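Local coordinates for uncharacterized protein (Escherichia coli O157:H7, PDB 4ZV9) that is of unknown function but, as a member of the dienelactone hydrolase family with an alpha/beta-hydrolase fold, probably acts as a hydrolase, at residues 47-52 and 105-110; 79-84 and 92-97. All blocks are in the same frame, centred on the assembly; numbering follows the deposited sequence. Where two conformers were deposited one is given.

Interaction 1: residues 47-52 and 105-110; sequences VVHENR and NDFFAA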
loop_
_atom_site.group_PDB
_atom_site.type_symbol
_atom_site.label_atom_id
_atom_site.label_comp_id
_atom_site.label_asym_id
_atom_site.label_seq_id
_atom_site.Cartn_x
_atom_site.Cartn_y
_atom_site.Cartn_z
ATOM N N VAL A 47 -2.547 1.173 -3.392
ATOM C CA VAL A 47 -1.795 -0.007 -3.003
ATOM C C VAL A 47 -0.382 0.113 -3.562
ATOM O O VAL A 47 -0.196 0.200 -4.774
ATOM C CB VAL A 47 -2.471 -1.275 -3.531
ATOM C CG1 VAL A 47 -1.654 -2.514 -3.178
ATOM C CG2 VAL A 47 -3.874 -1.393 -2.982
ATOM N N VAL A 48 0.612 0.104 -2.686
ATOM C CA VAL A 48 1.994 0.287 -3.095
ATOM C C VAL A 48 2.743 -1.032 -3.073
ATOM O O VAL A 48 2.784 -1.733 -2.049
ATOM C CB VAL A 48 2.734 1.276 -2.184
ATOM C CG1 VAL A 48 4.122 1.569 -2.743
ATOM C CG2 VAL A 48 1.937 2.559 -2.019
ATOM N N HIS A 49 3.388 -1.349 -4.190
ATOM C CA HIS A 49 4.127 -2.610 -4.313
ATOM C C HIS A 49 5.418 -2.674 -3.493
ATOM O O HIS A 49 5.758 -1.741 -2.746
ATOM C CB HIS A 49 4.416 -2.924 -5.797
ATOM C CG HIS A 49 5.176 -1.849 -6.531
ATOM N ND1 HIS A 49 6.490 -1.541 -6.254
ATOM C CD2 HIS A 49 4.832 -1.080 -7.593
ATOM C CE1 HIS A 49 6.919 -0.612 -7.095
ATOM N NE2 HIS A 49 5.932 -0.317 -7.920
ATOM N N GLU A 50 6.121 -3.804 -3.616
ATOM C CA GLU A 50 7.360 -4.044 -2.893
ATOM C C GLU A 50 8.554 -3.454 -3.677
ATOM O O GLU A 50 8.403 -2.448 -4.397
ATOM C CB GLU A 50 7.482 -5.566 -2.605
ATOM C CG GLU A 50 6.314 -6.132 -1.786
ATOM C CD GLU A 50 6.333 -7.659 -1.628
ATOM O OE1 GLU A 50 6.451 -8.356 -2.642
ATOM O OE2 GLU A 50 6.163 -8.171 -0.500
ATOM N N ASN A 51 9.721 -4.082 -3.590
ATOM C CA ASN A 51 10.921 -3.587 -4.269
ATOM C C ASN A 51 11.163 -4.147 -5.670
ATOM O O ASN A 51 12.295 -4.111 -6.173
ATOM C CB ASN A 51 12.159 -3.860 -3.410
ATOM C CG ASN A 51 12.394 -5.339 -3.154
ATOM O OD1 ASN A 51 11.538 -6.173 -3.394
ATOM N ND2 ASN A 51 13.560 -5.659 -2.617
ATOM N N ARG A 52 10.125 -4.655 -6.316
ATOM C CA ARG A 52 10.288 -5.246 -7.632
ATOM C C ARG A 52 9.144 -4.953 -8.602
ATOM O O ARG A 52 8.849 -5.766 -9.474
ATOM C CB ARG A 52 10.519 -6.747 -7.481
ATOM C CG ARG A 52 9.519 -7.467 -6.586
ATOM C CD ARG A 52 10.276 -8.463 -5.765
ATOM N NE ARG A 52 9.461 -9.464 -5.078
ATOM C CZ ARG A 52 9.250 -9.521 -3.774
ATOM N NH1 ARG A 52 9.754 -8.584 -2.971
ATOM N NH2 ARG A 52 8.523 -10.518 -3.274
ATOM N N ASN A 105 7.154 10.048 -5.423
ATOM C CA ASN A 105 6.190 11.036 -5.919
ATOM C C ASN A 105 5.072 10.445 -6.773
ATOM O O ASN A 105 3.956 10.963 -6.768
ATOM C CB ASN A 105 6.891 12.190 -6.637
ATOM C CG ASN A 105 7.585 13.148 -5.660
ATOM O OD1 ASN A 105 7.352 13.097 -4.456
ATOM N ND2 ASN A 105 8.441 14.004 -6.178
ATOM N N ASP A 106 5.379 9.389 -7.522
ATOM C CA ASP A 106 4.374 8.717 -8.321
ATOM C C ASP A 106 3.286 8.180 -7.423
ATOM O O ASP A 106 2.112 8.219 -7.785
ATOM C CB ASP A 106 4.980 7.560 -9.146
ATOM C CG ASP A 106 5.833 8.036 -10.317
ATOM O OD1 ASP A 106 5.771 9.225 -10.706
ATOM O OD2 ASP A 106 6.607 7.198 -10.842
ATOM N N PHE A 107 3.658 7.625 -6.274
ATOM C CA PHE A 107 2.661 7.087 -5.346
ATOM C C PHE A 107 1.876 8.194 -4.656
ATOM O O PHE A 107 0.670 8.067 -4.450
ATOM C CB PHE A 107 3.294 6.101 -4.354
ATOM C CG PHE A 107 3.856 4.879 -5.019
ATOM C CD1 PHE A 107 3.013 3.907 -5.503
ATOM C CD2 PHE A 107 5.222 4.727 -5.200
ATOM C CE1 PHE A 107 3.509 2.807 -6.162
ATOM C CE2 PHE A 107 5.726 3.631 -5.862
ATOM C CZ PHE A 107 4.872 2.662 -6.340
ATOM N N PHE A 108 2.551 9.295 -4.339
ATOM C CA PHE A 108 1.887 10.473 -3.779
ATOM C C PHE A 108 0.886 11.027 -4.799
ATOM O O PHE A 108 -0.244 11.355 -4.448
ATOM C CB PHE A 108 2.926 11.535 -3.392
ATOM C CG PHE A 108 3.699 11.231 -2.122
ATOM C CD1 PHE A 108 3.601 10.003 -1.476
ATOM C CD2 PHE A 108 4.618 12.149 -1.639
ATOM C CE1 PHE A 108 4.346 9.730 -0.327
ATOM C CE2 PHE A 108 5.358 11.889 -0.485
ATOM C CZ PHE A 108 5.230 10.670 0.162
ATOM N N ALA A 109 1.286 11.071 -6.071
ATOM C CA ALA A 109 0.412 11.552 -7.139
ATOM C C ALA A 109 -0.821 10.637 -7.307
ATOM O O ALA A 109 -1.896 11.097 -7.659
ATOM C CB ALA A 109 1.173 11.643 -8.447
ATOM N N ALA A 110 -0.654 9.344 -7.050
ATOM C CA ALA A 110 -1.772 8.404 -7.116
ATOM C C ALA A 110 -2.803 8.725 -6.011
ATOM O O ALA A 110 -4.018 8.651 -6.249
ATOM C CB ALA A 110 -1.287 6.982 -6.968
#

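Interaction 2: residues 79-84 and 92-97; sequences NSVGGY and RELQQQ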
loop_
_atom_site.group_PDB
_atom_site.type_symbol
_atom_site.label_atom_id
_atom_site.label_comp_id
_atom_site.label_asym_id
_atom_site.label_seq_id
_atom_site.Cartn_x
_atom_site.Cartn_y
_atom_site.Cartn_z
ATOM N N ASN A 79 7.301 1.860 -14.542
ATOM C CA ASN A 79 6.759 2.327 -15.815
ATOM C C ASN A 79 7.760 3.093 -16.664
ATOM O O ASN A 79 7.679 3.062 -17.890
ATOM C CB ASN A 79 5.502 3.153 -15.607
ATOM C CG ASN A 79 4.735 3.375 -16.904
ATOM O OD1 ASN A 79 4.513 2.441 -17.690
ATOM N ND2 ASN A 79 4.304 4.591 -17.120
ATOM N N SER A 80 8.720 3.758 -16.026
ATOM C CA SER A 80 9.718 4.532 -16.761
ATOM C C SER A 80 10.817 3.665 -17.393
ATOM O O SER A 80 11.610 4.168 -18.178
ATOM C CB SER A 80 10.380 5.569 -15.840
ATOM O OG SER A 80 11.096 4.961 -14.774
ATOM N N VAL A 81 10.903 2.394 -17.001
ATOM C CA VAL A 81 11.942 1.498 -17.506
ATOM C C VAL A 81 11.337 0.223 -18.112
ATOM O O VAL A 81 11.917 -0.858 -17.998
ATOM C CB VAL A 81 13.002 1.173 -16.414
ATOM C CG1 VAL A 81 13.859 2.402 -16.096
ATOM C CG2 VAL A 81 12.361 0.648 -15.131
ATOM N N GLY A 82 10.148 0.360 -18.710
ATOM C CA GLY A 82 9.473 -0.733 -19.409
ATOM C C GLY A 82 8.423 -1.554 -18.674
ATOM O O GLY A 82 7.866 -2.492 -19.249
ATOM N N GLY A 83 8.197 -1.275 -17.399
ATOM C CA GLY A 83 7.218 -2.029 -16.613
ATOM C C GLY A 83 7.776 -3.280 -15.975
ATOM O O GLY A 83 8.921 -3.664 -16.247
ATOM N N TYR A 84 6.950 -3.959 -15.173
ATOM C CA TYR A 84 7.350 -5.221 -14.605
ATOM C C TYR A 84 7.910 -6.123 -15.738
ATOM O O TYR A 84 7.215 -6.424 -16.715
ATOM C CB TYR A 84 6.195 -5.915 -13.884
ATOM C CG TYR A 84 6.600 -7.205 -13.222
ATOM C CD1 TYR A 84 7.409 -7.184 -12.096
ATOM C CD2 TYR A 84 6.174 -8.447 -13.717
ATOM C CE1 TYR A 84 7.835 -8.348 -11.503
ATOM C CE2 TYR A 84 6.562 -9.621 -13.108
ATOM C CZ TYR A 84 7.408 -9.562 -12.001
ATOM O OH TYR A 84 7.805 -10.714 -11.370
ATOM N N ARG A 92 13.670 -6.243 -9.294
ATOM C CA ARG A 92 14.484 -5.657 -8.212
ATOM C C ARG A 92 15.621 -4.804 -8.743
ATOM O O ARG A 92 15.849 -3.701 -8.265
ATOM C CB ARG A 92 15.039 -6.746 -7.289
ATOM C CG ARG A 92 14.171 -6.971 -6.074
ATOM C CD ARG A 92 14.686 -8.041 -5.121
ATOM N NE ARG A 92 14.856 -9.337 -5.772
ATOM C CZ ARG A 92 14.065 -10.408 -5.630
ATOM N NH1 ARG A 92 13.017 -10.412 -4.808
ATOM N NH2 ARG A 92 14.355 -11.512 -6.309
ATOM N N GLU A 93 16.326 -5.332 -9.729
ATOM C CA GLU A 93 17.413 -4.621 -10.372
ATOM C C GLU A 93 16.944 -3.322 -11.027
ATOM O O GLU A 93 17.573 -2.280 -10.878
ATOM C CB GLU A 93 18.044 -5.546 -11.411
ATOM C CG GLU A 93 19.045 -4.872 -12.324
ATOM C CD GLU A 93 19.570 -5.826 -13.382
ATOM O OE1 GLU A 93 19.409 -7.063 -13.210
ATOM O OE2 GLU A 93 20.146 -5.346 -14.379
ATOM N N LEU A 94 15.822 -3.381 -11.729
ATOM C CA LEU A 94 15.280 -2.197 -12.386
ATOM C C LEU A 94 14.827 -1.144 -11.382
ATOM O O LEU A 94 15.060 0.049 -11.592
ATOM C CB LEU A 94 14.108 -2.551 -13.316
ATOM C CG LEU A 94 14.487 -3.315 -14.589
ATOM C CD1 LEU A 94 13.232 -3.758 -15.337
ATOM C CD2 LEU A 94 15.378 -2.488 -15.507
ATOM N N GLN A 95 14.168 -1.565 -10.303
ATOM C CA GLN A 95 13.625 -0.587 -9.353
ATOM C C GLN A 95 14.756 0.218 -8.705
ATOM O O GLN A 95 14.591 1.398 -8.427
ATOM C CB GLN A 95 12.697 -1.246 -8.328
ATOM C CG GLN A 95 11.947 -0.235 -7.479
ATOM C CD GLN A 95 10.712 -0.808 -6.794
ATOM O OE1 GLN A 95 9.936 -1.551 -7.388
ATOM N NE2 GLN A 95 10.504 -0.425 -5.547
ATOM N N GLN A 96 15.911 -0.415 -8.513
ATOM C CA GLN A 96 17.101 0.270 -7.995
ATOM C C GLN A 96 17.615 1.399 -8.887
ATOM O O GLN A 96 18.219 2.339 -8.396
ATOM C CB GLN A 96 18.252 -0.718 -7.832
ATOM C CG GLN A 96 18.125 -1.621 -6.635
ATOM C CD GLN A 96 19.278 -2.597 -6.540
ATOM O OE1 GLN A 96 20.005 -2.836 -7.518
ATOM N NE2 GLN A 96 19.436 -3.198 -5.368
ATOM N N GLN A 97 17.360 1.304 -10.184
ATOM C CA GLN A 97 17.808 2.306 -11.140
ATOM C C GLN A 97 16.857 3.498 -11.218
ATOM O O GLN A 97 17.205 4.512 -11.798
ATOM C CB GLN A 97 17.927 1.694 -12.538
ATOM C CG GLN A 97 18.852 0.485 -12.662
ATOM C CD GLN A 97 18.665 -0.287 -13.976
ATOM O OE1 GLN A 97 17.947 0.150 -14.885
ATOM N NE2 GLN A 97 19.330 -1.442 -14.083
#

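Interaction 1: residues 47-52 and 105-110
The ring of F107, on helix 100-116, is used twice: its face receives V48 and its edge meets H49, just beyond strand 42-48. V48 CG1 lies 3.7 Å from the F107 ring centroid, and a line between them leans just 10° from the ring normal, so this is a CH-pi contact over the centre of the ring. The branch is directed there by a chi1 of -173°, which sets CG1 opposite the backbone N. At the far end of the same ring, F107 CZ comes within 3.5 Å of H49 NE2. The two planes stand at 80° with centroids 5.3 Å apart: a T-shaped pair in which phenylalanine offers the edge and imidazole the face.

Further out, polar bonds fix the imidazole. H49 ND1 donates to E50 O at 2.8 Å, with the acceptor in the ring plane, while H49 NE2 is hydrogen-bonded to the backbone N of G77. Side chains of V48 and F107 also both reach V135 of helix 132-142, and F107 touches Y131, next to the modified C130.

The contact packs a helix of the alpha/beta-hydrolase fold on the end of central strand 42-48. With both imidazole nitrogens satisfied, the ring's rotation is fixed and F107 CZ lies over one of its faces; F107 itself supplies no hydrogen bond and contributes dispersion and ring electrostatics.

Interaction 2: residues 79-84 and 92-97
V81 and L94 meet side by side, each sending its CB toward the other segment, and the two side chains run past one another in opposite directions instead of meeting end on. The closest pair is V81 CG2 and L94 CB at 4.1 Å, so the leucine atom nearest the valine methyl is its CB. With chi1 at -70°, CG2 stands between the backbone N and the carbonyl carbon and is the methyl that faces L94. The leucine continues in the other sense, toward the backbone of the loop, where L94 CD1 lies 4.1 Å from V81 O and 4.4 Å from G83 O. Thus one methyl of L94 borders two carbonyl oxygens while its CB receives the valine.

No hydrogen bond joins the segments, and the separations are those of loose apolar contact; 148 Å² is buried, most of it on V81 and L94. Both residues remain partly exposed, in keeping with a surface contact about 18 Å from the centre of the chain.

The loop bends back at G82 and G83, both with positive phi (96° and 87°), and this turn brings G83 O to the leucine. Beyond it, the hydroxyl of Y84 is hydrogen-bonded to D88, at the start of the helix that carries L94.

Residues 79-84 therefore belong to the connection between strand 71-75 and helix 88-97, folded against that helix's own later turns. Next to L94 in sequence, Q95 points its CB away from this loop, and its amide is hydrogen-bonded to G53 N, so helix 88-97 touches the 79-84 loop through L94 and the loop after strand 42-48 through Q95.

Overall arrangement
After strands 12-21 and 28-35, the chain enters strand 42-48 and its following loop, the first half of interaction 1. It then runs through helix 56-67 and strand 71-75 to residues 79-84, turns into helix 88-97 and closes the short loop of interaction 2, eight residues apart at the nearest ends. Helix 100-116 finally closes the loop of interaction 1, whose segments are 53 residues apart at their nearest ends and which wholly encloses the smaller one. The centres are about 13 Å apart, yet the contacts touch: Q95 NE2 lies 3.1 Å from E50 O, a probable hydrogen bond. Together they connect the central sheet, a helix packed on it and the outlying helix 88-97.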